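Local coordinates for cell surface protein (Putative S-layer protein) (Clostridioides difficile R20291, PDB 5NJL), which is a putative S-layer protein of the cell wall that has an extended three-domain fold and shows cell adhesion in vitro, at residues V125-A130 with T142-T147; T149-T154 with G184-K189; I164-N169 with V191-A196. All coordinates share one frame; numbering follows the deposited sequence. Where two conformers were deposited one is given.

Contact 1: residues V125-A130 with T142-T147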
loop_
_atom_site.group_PDB
_atom_site.type_symbol
_atom_site.label_atom_id
_atom_site.label_comp_id
_atom_site.label_asym_id
_atom_site.label_seq_id
_atom_site.Cartn_x
_atom_site.Cartn_y
_atom_site.Cartn_z
ATOM N N VAL A 125 7.910 34.528 -21.189
ATOM C CA VAL A 125 8.852 34.724 -22.281
ATOM C C VAL A 125 8.585 33.851 -23.508
ATOM O O VAL A 125 9.322 33.954 -24.490
ATOM C CB VAL A 125 10.296 34.493 -21.780
ATOM C CG1 VAL A 125 10.622 35.540 -20.715
ATOM C CG2 VAL A 125 10.510 33.054 -21.266
ATOM N N ALA A 126 7.557 32.999 -23.447
ATOM C CA ALA A 126 7.261 32.059 -24.538
ATOM C C ALA A 126 5.777 31.889 -24.786
ATOM O O ALA A 126 4.982 31.934 -23.831
ATOM C CB ALA A 126 7.909 30.708 -24.241
ATOM N N ASP A 127 5.410 31.689 -26.061
ATOM C CA ASP A 127 4.075 31.248 -26.457
ATOM C C ASP A 127 4.040 29.746 -26.171
ATOM O O ASP A 127 5.014 29.053 -26.444
ATOM C CB ASP A 127 3.806 31.389 -27.962
ATOM C CG ASP A 127 4.078 32.758 -28.509
ATOM O OD1 ASP A 127 3.691 33.767 -27.849
ATOM O OD2 ASP A 127 4.660 32.798 -29.630
ATOM N N VAL A 128 2.918 29.243 -25.672
ATOM C CA VAL A 128 2.840 27.848 -25.198
ATOM C C VAL A 128 1.672 27.181 -25.856
ATOM O O VAL A 128 0.560 27.741 -25.889
ATOM C CB VAL A 128 2.657 27.766 -23.657
ATOM C CG1 VAL A 128 2.563 26.311 -23.201
ATOM C CG2 VAL A 128 3.813 28.439 -22.954
ATOM N N LYS A 129 1.908 25.983 -26.376
ATOM C CA LYS A 129 0.852 25.080 -26.749
ATOM C C LYS A 129 1.016 23.788 -26.003
ATOM O O LYS A 129 2.138 23.319 -25.793
ATOM C CB LYS A 129 0.899 24.762 -28.234
ATOM C CG LYS A 129 0.768 25.949 -29.148
ATOM C CD LYS A 129 -0.654 26.368 -29.317
ATOM C CE LYS A 129 -0.780 27.268 -30.528
ATOM N NZ LYS A 129 -2.151 27.791 -30.508
ATOM N N ALA A 130 -0.096 23.182 -25.604
ATOM C CA ALA A 130 -0.006 21.905 -24.930
ATOM C C ALA A 130 -1.068 21.017 -25.490
ATOM O O ALA A 130 -2.246 21.406 -25.515
ATOM C CB ALA A 130 -0.180 22.073 -23.433
ATOM N N THR A 142 4.783 22.542 -26.568
ATOM C CA THR A 142 5.549 23.216 -27.623
ATOM C C THR A 142 5.648 24.690 -27.258
ATOM O O THR A 142 4.632 25.359 -27.035
ATOM C CB THR A 142 4.908 22.981 -28.986
ATOM O OG1 THR A 142 5.146 21.626 -29.374
ATOM C CG2 THR A 142 5.453 23.903 -30.050
ATOM N N LEU A 143 6.884 25.182 -27.234
ATOM C CA LEU A 143 7.225 26.523 -26.791
ATOM C C LEU A 143 7.884 27.264 -27.932
ATOM O O LEU A 143 8.629 26.666 -28.729
ATOM C CB LEU A 143 8.212 26.460 -25.627
ATOM C CG LEU A 143 7.858 25.571 -24.439
ATOM C CD1 LEU A 143 9.004 25.505 -23.445
ATOM C CD2 LEU A 143 6.605 26.066 -23.757
ATOM N N ARG A 144 7.633 28.565 -27.996
ATOM C CA ARG A 144 8.351 29.443 -28.900
ATOM C C ARG A 144 8.638 30.750 -28.196
ATOM O O ARG A 144 7.756 31.275 -27.520
ATOM C CB ARG A 144 7.435 29.642 -30.091
ATOM C CG ARG A 144 7.925 30.441 -31.241
ATOM C CD ARG A 144 6.906 30.298 -32.384
ATOM N NE ARG A 144 5.672 31.027 -32.080
ATOM C CZ ARG A 144 4.737 31.352 -32.959
ATOM N NH1 ARG A 144 4.814 30.971 -34.240
ATOM N NH2 ARG A 144 3.691 32.060 -32.531
ATOM N N ASP A 145 9.843 31.289 -28.361
ATOM C CA ASP A 145 10.196 32.577 -27.766
ATOM C C ASP A 145 9.239 33.660 -28.346
ATOM O O ASP A 145 8.879 33.604 -29.514
ATOM C CB ASP A 145 11.639 33.002 -28.083
ATOM C CG ASP A 145 12.696 31.969 -27.679
ATOM O OD1 ASP A 145 12.786 31.652 -26.475
ATOM O OD2 ASP A 145 13.492 31.546 -28.571
ATOM N N LYS A 146 8.781 34.576 -27.499
ATOM C CA LYS A 146 7.905 35.678 -27.944
ATOM C C LYS A 146 8.644 36.739 -28.757
ATOM O O LYS A 146 8.064 37.297 -29.679
ATOM C CB LYS A 146 7.251 36.354 -26.742
ATOM C CG LYS A 146 6.289 35.435 -26.008
ATOM C CD LYS A 146 5.677 36.123 -24.799
ATOM C CE LYS A 146 4.371 35.434 -24.384
ATOM N NZ LYS A 146 4.007 35.876 -23.021
ATOM N N THR A 147 9.910 37.002 -28.436
ATOM C CA THR A 147 10.630 38.122 -29.044
ATOM C C THR A 147 12.036 37.754 -29.515
ATOM O O THR A 147 12.552 36.675 -29.216
ATOM C CB THR A 147 10.758 39.324 -28.067
ATOM O OG1 THR A 147 11.566 38.960 -26.945
ATOM C CG2 THR A 147 9.390 39.820 -27.571
HETATM O O HOH W 1 12.096 33.141 -24.348
HETATM O O HOH W 2 11.107 36.150 -25.901
HETATM O O HOH W 3 4.333 27.476 -28.878
#

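Contact 2: residues T149-T154 with G184-K189. With SO4 (sulfate ion), chain I.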
loop_
_atom_site.group_PDB
_atom_site.type_symbol
_atom_site.label_atom_id
_atom_site.label_comp_id
_atom_site.label_asym_id
_atom_site.label_seq_id
_atom_site.Cartn_x
_atom_site.Cartn_y
_atom_site.Cartn_z
ATOM N N THR A 149 15.351 36.714 -31.531
ATOM C CA THR A 149 15.604 35.634 -32.491
ATOM C C THR A 149 14.839 34.404 -32.007
ATOM O O THR A 149 15.284 33.710 -31.073
ATOM C CB THR A 149 17.100 35.321 -32.605
ATOM O OG1 THR A 149 17.778 36.499 -33.048
ATOM C CG2 THR A 149 17.361 34.160 -33.580
ATOM N N VAL A 150 13.705 34.140 -32.651
ATOM C CA VAL A 150 12.707 33.212 -32.134
ATOM C C VAL A 150 13.143 31.767 -32.380
ATOM O O VAL A 150 13.342 31.352 -33.530
ATOM C CB VAL A 150 11.314 33.497 -32.738
ATOM C CG1 VAL A 150 10.309 32.391 -32.422
ATOM C CG2 VAL A 150 10.814 34.835 -32.257
ATOM N N THR A 151 13.265 31.027 -31.281
ATOM C CA THR A 151 13.516 29.592 -31.282
ATOM C C THR A 151 12.323 28.849 -30.715
ATOM O O THR A 151 11.387 29.450 -30.185
ATOM C CB THR A 151 14.790 29.206 -30.465
ATOM O OG1 THR A 151 14.544 29.261 -29.049
ATOM C CG2 THR A 151 15.997 30.097 -30.842
ATOM N N SER A 152 12.375 27.527 -30.815
ATOM C CA SER A 152 11.286 26.668 -30.350
ATOM C C SER A 152 11.814 25.450 -29.623
ATOM O O SER A 152 13.009 25.092 -29.728
ATOM C CB SER A 152 10.423 26.219 -31.533
ATOM O OG SER A 152 11.166 25.406 -32.444
ATOM N N LYS A 153 10.912 24.777 -28.926
ATOM C CA LYS A 153 11.246 23.526 -28.242
ATOM C C LYS A 153 9.962 22.732 -28.090
ATOM O O LYS A 153 8.913 23.299 -27.768
ATOM C CB LYS A 153 11.832 23.826 -26.864
ATOM C CG LYS A 153 12.224 22.598 -26.073
ATOM C CD LYS A 153 13.511 22.007 -26.640
ATOM C CE LYS A 153 13.753 20.624 -26.086
ATOM N NZ LYS A 153 15.102 20.204 -26.544
ATOM N N THR A 154 10.039 21.435 -28.341
ATOM C CA THR A 154 8.947 20.533 -28.068
ATOM C C THR A 154 9.419 19.510 -27.043
ATOM O O THR A 154 10.489 18.902 -27.213
ATOM C CB THR A 154 8.446 19.845 -29.358
ATOM O OG1 THR A 154 7.810 20.826 -30.175
ATOM C CG2 THR A 154 7.400 18.774 -29.036
ATOM N N GLY A 184 18.844 36.890 -22.634
ATOM C CA GLY A 184 19.504 35.916 -23.491
ATOM C C GLY A 184 18.922 34.501 -23.429
ATOM O O GLY A 184 19.242 33.688 -24.278
ATOM N N PHE A 185 18.089 34.193 -22.434
ATOM C CA PHE A 185 17.406 32.880 -22.379
ATOM C C PHE A 185 16.645 32.606 -23.685
ATOM O O PHE A 185 15.961 33.483 -24.181
ATOM C CB PHE A 185 16.423 32.852 -21.223
ATOM C CG PHE A 185 15.609 31.581 -21.151
ATOM C CD1 PHE A 185 16.141 30.444 -20.561
ATOM C CD2 PHE A 185 14.340 31.518 -21.693
ATOM C CE1 PHE A 185 15.409 29.267 -20.495
ATOM C CE2 PHE A 185 13.598 30.344 -21.636
ATOM C CZ PHE A 185 14.132 29.218 -21.029
ATOM N N ARG A 186 16.790 31.407 -24.235
ATOM C CA ARG A 186 16.029 30.979 -25.413
ATOM C C ARG A 186 15.435 29.604 -25.090
ATOM O O ARG A 186 16.100 28.772 -24.439
ATOM C CB ARG A 186 16.916 30.869 -26.653
ATOM C CG ARG A 186 17.560 32.173 -27.136
ATOM C CD ARG A 186 16.558 33.084 -27.829
ATOM N NE ARG A 186 15.771 33.902 -26.914
ATOM C CZ ARG A 186 14.771 34.719 -27.268
ATOM N NH1 ARG A 186 14.422 34.868 -28.536
ATOM N NH2 ARG A 186 14.120 35.413 -26.334
ATOM N N VAL A 187 14.203 29.356 -25.529
ATOM C CA VAL A 187 13.543 28.080 -25.163
ATOM C C VAL A 187 14.251 26.853 -25.732
ATOM O O VAL A 187 14.131 25.754 -25.164
ATOM C CB VAL A 187 12.042 28.040 -25.507
ATOM C CG1 VAL A 187 11.292 29.080 -24.681
ATOM C CG2 VAL A 187 11.779 28.197 -26.985
ATOM N N ASN A 188 14.965 26.994 -26.852
ATOM C CA ASN A 188 15.686 25.838 -27.409
ATOM C C ASN A 188 16.854 25.356 -26.547
ATOM O O ASN A 188 17.387 24.325 -26.837
ATOM C CB ASN A 188 16.139 26.027 -28.864
ATOM C CG ASN A 188 17.256 27.044 -29.028
ATOM O OD1 ASN A 188 17.526 27.885 -28.169
ATOM N ND2 ASN A 188 17.892 26.979 -30.179
ATOM N N LYS A 189 17.214 26.079 -25.508
ATOM C CA LYS A 189 18.183 25.591 -24.515
ATOM C C LYS A 189 17.565 24.692 -23.398
ATOM O O LYS A 189 18.302 24.114 -22.595
ATOM C CB LYS A 189 18.916 26.771 -23.896
ATOM C CG LYS A 189 19.684 27.619 -24.911
ATOM C CD LYS A 189 20.663 26.791 -25.749
ATOM C CE LYS A 189 21.639 27.670 -26.521
ATOM N NZ LYS A 189 22.379 26.871 -27.533
HETATM S S SO4 I . 24.137 23.724 -25.860
HETATM O O1 SO4 I . 24.147 24.953 -25.028
HETATM O O2 SO4 I . 23.502 22.601 -25.136
HETATM O O3 SO4 I . 25.536 23.367 -26.203
HETATM O O4 SO4 I . 23.353 23.972 -27.094
#

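Contact 3: residues I164-N169 with V191-A196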
loop_
_atom_site.group_PDB
_atom_site.type_symbol
_atom_site.label_atom_id
_atom_site.label_comp_id
_atom_site.label_asym_id
_atom_site.label_seq_id
_atom_site.Cartn_x
_atom_site.Cartn_y
_atom_site.Cartn_z
ATOM N N ILE A 164 4.893 18.357 -14.393
ATOM C CA ILE A 164 5.754 19.460 -14.772
ATOM C C ILE A 164 5.081 20.790 -14.399
ATOM O O ILE A 164 3.872 20.836 -14.129
ATOM C CB ILE A 164 6.281 19.358 -16.239
ATOM C CG1 ILE A 164 5.212 19.055 -17.270
ATOM C CG2 ILE A 164 7.310 18.257 -16.374
ATOM C CD1 ILE A 164 4.109 20.051 -17.281
ATOM N N ASP A 165 5.865 21.864 -14.367
ATOM C CA ASP A 165 5.366 23.185 -13.987
ATOM C C ASP A 165 6.121 24.206 -14.825
ATOM O O ASP A 165 7.319 24.381 -14.645
ATOM C CB ASP A 165 5.635 23.376 -12.491
ATOM C CG ASP A 165 5.151 24.715 -11.936
ATOM O OD1 ASP A 165 4.606 25.603 -12.661
ATOM O OD2 ASP A 165 5.353 24.874 -10.707
ATOM N N LEU A 166 5.408 24.861 -15.739
ATOM C CA LEU A 166 6.023 25.832 -16.648
ATOM C C LEU A 166 6.346 27.174 -15.973
ATOM O O LEU A 166 7.026 28.011 -16.572
ATOM C CB LEU A 166 5.140 26.046 -17.876
ATOM C CG LEU A 166 4.854 24.797 -18.704
ATOM C CD1 LEU A 166 3.948 25.118 -19.879
ATOM C CD2 LEU A 166 6.144 24.164 -19.183
ATOM N N THR A 167 5.872 27.386 -14.727
ATOM C CA THR A 167 6.313 28.522 -13.924
ATOM C C THR A 167 7.660 28.281 -13.236
ATOM O O THR A 167 8.298 29.239 -12.814
ATOM C CB THR A 167 5.276 28.954 -12.852
ATOM O OG1 THR A 167 5.209 27.972 -11.819
ATOM C CG2 THR A 167 3.923 29.128 -13.463
ATOM N N ALA A 168 8.095 27.025 -13.118
ATOM C CA ALA A 168 9.379 26.686 -12.542
ATOM C C ALA A 168 10.520 26.795 -13.567
ATOM O O ALA A 168 10.328 26.703 -14.783
ATOM C CB ALA A 168 9.348 25.280 -11.952
ATOM N N ASN A 169 11.721 26.936 -13.040
ATOM C CA ASN A 169 12.925 27.008 -13.847
ATOM C C ASN A 169 13.163 25.685 -14.554
ATOM O O ASN A 169 13.228 24.639 -13.902
ATOM C CB ASN A 169 14.137 27.309 -12.956
ATOM C CG ASN A 169 14.154 28.734 -12.430
ATOM O OD1 ASN A 169 13.254 29.517 -12.662
ATOM N ND2 ASN A 169 15.248 29.088 -11.755
ATOM N N VAL A 191 16.252 21.472 -21.854
ATOM C CA VAL A 191 16.408 20.039 -22.004
ATOM C C VAL A 191 15.268 19.339 -21.285
ATOM O O VAL A 191 14.739 18.354 -21.791
ATOM C CB VAL A 191 17.778 19.565 -21.477
ATOM C CG1 VAL A 191 17.838 18.036 -21.369
ATOM C CG2 VAL A 191 18.883 20.070 -22.400
ATOM N N LYS A 192 14.890 19.829 -20.120
ATOM C CA LYS A 192 13.707 19.316 -19.458
ATOM C C LYS A 192 13.038 20.392 -18.660
ATOM O O LYS A 192 13.671 21.371 -18.246
ATOM C CB LYS A 192 14.039 18.078 -18.608
ATOM C CG LYS A 192 15.115 18.246 -17.576
ATOM C CD LYS A 192 15.548 16.890 -16.986
ATOM C CE LYS A 192 16.684 17.109 -16.005
ATOM N NZ LYS A 192 17.157 15.905 -15.287
ATOM N N LEU A 193 11.732 20.255 -18.514
ATOM C CA LEU A 193 10.948 21.217 -17.789
ATOM C C LEU A 193 11.108 21.013 -16.289
ATOM O O LEU A 193 11.392 19.899 -15.818
ATOM C CB LEU A 193 9.490 21.140 -18.181
ATOM C CG LEU A 193 9.166 21.372 -19.650
ATOM C CD1 LEU A 193 7.724 20.996 -19.904
ATOM C CD2 LEU A 193 9.408 22.839 -19.984
ATOM N N GLY A 194 10.939 22.100 -15.547
ATOM C CA GLY A 194 10.918 22.016 -14.088
ATOM C C GLY A 194 9.691 21.247 -13.628
ATOM O O GLY A 194 8.677 21.163 -14.339
ATOM N N VAL A 195 9.784 20.691 -12.436
ATOM C CA VAL A 195 8.693 19.883 -11.903
ATOM C C VAL A 195 7.859 20.615 -10.849
ATOM O O VAL A 195 8.265 21.624 -10.272
ATOM C CB VAL A 195 9.216 18.536 -11.372
ATOM C CG1 VAL A 195 9.804 17.742 -12.511
ATOM C CG2 VAL A 195 10.231 18.720 -10.247
ATOM N N ALA A 196 6.680 20.076 -10.582
ATOM C CA ALA A 196 5.808 20.597 -9.563
ATOM C C ALA A 196 6.431 20.286 -8.188
ATOM O O ALA A 196 7.403 19.522 -8.080
ATOM C CB ALA A 196 4.411 20.003 -9.695
HETATM O O HOH W 4 9.551 24.523 -16.191
HETATM O O HOH W 5 7.325 23.851 -9.062
#

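Contact 1: residues V125-A130 with T142-T147
T142 and K129 exchange two nearly straight backbone hydrogen bonds, T142 N to K129 O and K129 N to T142 O, each 2.9 Å long. This exchange, with the 162° angle between the strands' N-to-C directions, identifies an antiparallel pairing. L143 follows in a non-hydrogen-bonded pair with V128; the side chains lie alongside, L143 CD2 meeting V128 CG2 at 3.8 Å. R144 and D127 again exchange backbone bonds, and their side chains add a salt bridge. With R144 CG anti to the backbone N (chi1 -176°) and its chain bent at chi3, the NE/NH2 edge turns to one oxygen: D127 OD2 accepts from NE at 3.2 Å and from NH2 at 3.1 Å. OD2 lies close to the guanidinium plane, the carboxylate turned 70° from it. A water donates to D145 OD1 and V125 O; D145 OD1 also takes V187 N, and D145 OD2 bonds T151 OG1. Just beyond the strand end, K146 N donates to V125 O at 3.1 Å; the aliphatic chain of K146 passes A126, and NZ bonds Y123 O. The hairpin's V128 side packs against I111 of helix 101-115 and Y123 of helix 122-125, while strand 152-158 flanks strand 138-145.

Contact 2: residues T149-T154 with G184-K189
Two hydrogen bonds join R186 and N188 to the chain around T151. R186 NH1 reaches T149 O at 2.9 Å; the oxygen lies in the guanidinium plane, but the nitrogen stands well above the carbonyl plane, 71° out of it. The same NH1 also bonds T147 O, and R186 NE bonds F185 O at 2.8 Å within its own segment, so backbone carbonyls at separate edges of the guanidinium fix its rotation. The second bond runs from N188 N to T151 OG1 at 3.2 Å, with an N-H...O angle of 152°. T151 OG1 sits between the backbone N and the carbonyl carbon (chi1 76°), which turns it toward N188, and it is also hydrogen-bonded to D145 OD2. The segment 187-189 is a short 3-10 turn, supported by K189 N to R186 O, and it lies in the long loop that follows strand 152-158, folded back against the start of that edge strand. Further contacts are by packing. V187 CG2 comes within 3.5 Å of T151 O, and the N188 side chain crosses that of T151 at about a right angle, N188 CG 3.6 Å from T151 CB. N188 CB approaches S152 O at 3.4 Å, while K153 lays CB over V187 O, also at 3.4 Å.

Contact 3: residues I164-N169 with V191-A196
This is a loop-to-loop contact, made by two irregular parts of the long connection between strands 152-158 and 199-200 and held by a backbone bridge, ordered water and a small apolar cluster. The bridge pairs I164 with V195, their CA atoms 4.1 Å apart; the bond between the two segments is D165 N to G194 O at 2.9 Å, and A196 with K163 continues it. G194 is tightly enclosed, its CA 3.5 Å from N169 O and close to A168 CB. One water donates to D165 O and A168 O while accepting from G194 N at 2.9 Å. On the apolar side, I164 CG2 lies 4.0 Å from L193 CB, and L166 CD2, in one of its two conformers, meets both L193 methyls, CD1 and CD2, at 3.6 Å. These side chains continue onto I111, I122 and I141, joining the loop to helices 101-115 and 122-125 and to strand 138-145. D165 CG lies anti to the backbone N (chi1 -179°), and OD1 receives T167 N at 3.0 Å and T167 OG1 at 2.6 Å from the same face of the carboxylate plane. The hydrogen bond from T167 N, two residues on, defines an Asx turn, overlapping a type I beta turn from D165 to A168.

Overall arrangement
All three contacts lie on the same side of the chain's centre, their own centres about 40, 43 and 29 Å from it. Contacts 1 and 2 are about 8 Å apart between centres and share the antiparallel sheet 126-133, 138-145, 152-158; R144 CG packs on V150 CG1 at 3.3 Å. Contact 3 lies about 14 Å from contact 1 and 15 Å from contact 2, again between centres, and V128 touches L166 in the conformer given. Along the chain contact 1 closes first; the segments of contacts 2 and 3 then alternate. The long loop after strand 152-158 is thus tied to the sheet and to itself, consistent with one compact domain at an end of the extended fold.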